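Local structure of metalloprotease stcE (Escherichia coli, 4DNY) at residues 37-40 with 41-45. The protein is a secreted zinc metalloprotease, also known as a mucinase, that probably acts on O-linked glycoproteins and contributes to adhesion and immune evasion during enterohemorrhagic E. coli infection. Numbering follows the deposited sequence.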
loop_
_atom_site.group_PDB
_atom_site.type_symbol
_atom_site.label_atom_id
_atom_site.label_comp_id
_atom_site.label_asym_id
_atom_site.label_seq_id
_atom_site.Cartn_x
_atom_site.Cartn_y
_atom_site.Cartn_z
ATOM N N LEU A 37 -7.821 2.047 6.196
ATOM C CA LEU A 37 -6.477 1.523 6.047
ATOM C C LEU A 37 -5.790 1.171 7.364
ATOM O O LEU A 37 -4.767 0.487 7.372
ATOM C CB LEU A 37 -5.585 2.481 5.218
ATOM C CG LEU A 37 -6.075 2.779 3.784
ATOM C CD1 LEU A 37 -5.139 3.817 3.194
ATOM C CD2 LEU A 37 -6.101 1.499 2.950
ATOM N N SER A 38 -6.353 1.636 8.463
ATOM C CA SER A 38 -5.820 1.341 9.783
ATOM C C SER A 38 -6.143 -0.104 10.230
ATOM O O SER A 38 -5.571 -0.593 11.206
ATOM C CB SER A 38 -6.386 2.364 10.745
ATOM O OG SER A 38 -7.840 2.238 10.751
ATOM N N ASP A 39 -6.965 -0.803 9.455
ATOM C CA ASP A 39 -7.289 -2.224 9.738
ATOM C C ASP A 39 -6.026 -3.063 9.824
ATOM O O ASP A 39 -5.262 -3.128 8.885
ATOM C CB ASP A 39 -8.252 -2.808 8.676
ATOM C CG ASP A 39 -8.704 -4.229 9.005
ATOM O OD1 ASP A 39 -9.579 -4.419 9.866
ATOM O OD2 ASP A 39 -8.185 -5.196 8.441
ATOM N N ALA A 40 -5.844 -3.796 10.937
ATOM C CA ALA A 40 -4.610 -4.537 11.155
ATOM C C ALA A 40 -4.364 -5.600 10.108
ATOM O O ALA A 40 -3.227 -6.007 9.866
ATOM C CB ALA A 40 -4.654 -5.212 12.569
ATOM N N SER A 41 -5.423 -6.071 9.516
ATOM C CA SER A 41 -5.338 -7.109 8.497
ATOM C C SER A 41 -5.215 -6.571 7.099
ATOM O O SER A 41 -5.087 -7.306 6.185
ATOM C CB SER A 41 -6.629 -7.895 8.451
ATOM O OG SER A 41 -6.854 -8.487 9.667
ATOM N N GLY A 42 -5.269 -5.253 6.958
ATOM C CA GLY A 42 -5.248 -4.649 5.628
ATOM C C GLY A 42 -6.397 -5.119 4.770
ATOM O O GLY A 42 -6.250 -5.355 3.580
ATOM N N SER A 43 -7.565 -5.331 5.383
ATOM C CA SER A 43 -8.660 -5.987 4.669
ATOM C C SER A 43 -9.131 -5.262 3.405
ATOM O O SER A 43 -9.426 -5.891 2.412
ATOM C CB SER A 43 -9.850 -6.224 5.626
ATOM O OG SER A 43 -9.430 -7.105 6.647
ATOM N N SER A 44 -9.193 -3.920 3.419
ATOM C CA SER A 44 -9.704 -3.209 2.255
ATOM C C SER A 44 -8.737 -3.251 1.111
ATOM O O SER A 44 -9.141 -3.404 -0.011
ATOM C CB SER A 44 -10.110 -1.730 2.567
ATOM O OG SER A 44 -9.009 -0.953 2.922
ATOM N N ILE A 45 -7.440 -3.143 1.407
ATOM C CA ILE A 45 -6.409 -3.281 0.360
ATOM C C ILE A 45 -6.524 -4.677 -0.225
ATOM O O ILE A 45 -6.508 -4.862 -1.438
ATOM C CB ILE A 45 -4.983 -3.056 0.942
ATOM C CG1 ILE A 45 -4.768 -1.566 1.372
ATOM C CG2 ILE A 45 -3.908 -3.440 -0.129
ATOM C CD1 ILE A 45 -3.399 -1.303 1.932
#
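D39 and G42 close a type I beta turn through the backbone bond from G42 N to D39 O (2.9 Å), and the chain passes from this turn directly into helix 43-49, with G42, at positive phi, in the N-cap position.

The carboxylate of D39 bridges the turn and the helix start. CG lies opposite the backbone N (chi1 -175°), which brings the carboxylate to the amide of S41 and to S43, and OD2 does nearly all the touching. S43 grips this oxygen twice. Its backbone N donates to D39 OD2 over 3.1 Å, from the anti side and tilted out of the carboxylate plane. This bond is fairly straight, with an angle of 158° at the hydrogen. S43 OG donates to the same D39 OD2 over 2.9 Å, from above that plane. Both donors come from the same face. With OG of S43 beside its own backbone N, hydroxyl and amide can converge on one acceptor. A third, weak and strongly bent bond runs from S41 N to OD2.

Apart from the polar group, L37 turns a single methyl to the helix: CD2 packs against I45 CG1 at 3.7 Å, the two side chains crossing at about a right angle, and CD2 also touches S44 OG. L37 and I45 both reach I57 of strand 54-60, joining the loop and the helix to the larger sheet.

One carboxylate oxygen thus satisfies an amide of the first helical turn and a serine hydroxyl together; the negative charge beside this helix N-terminus is probably stabilised by the helix dipole.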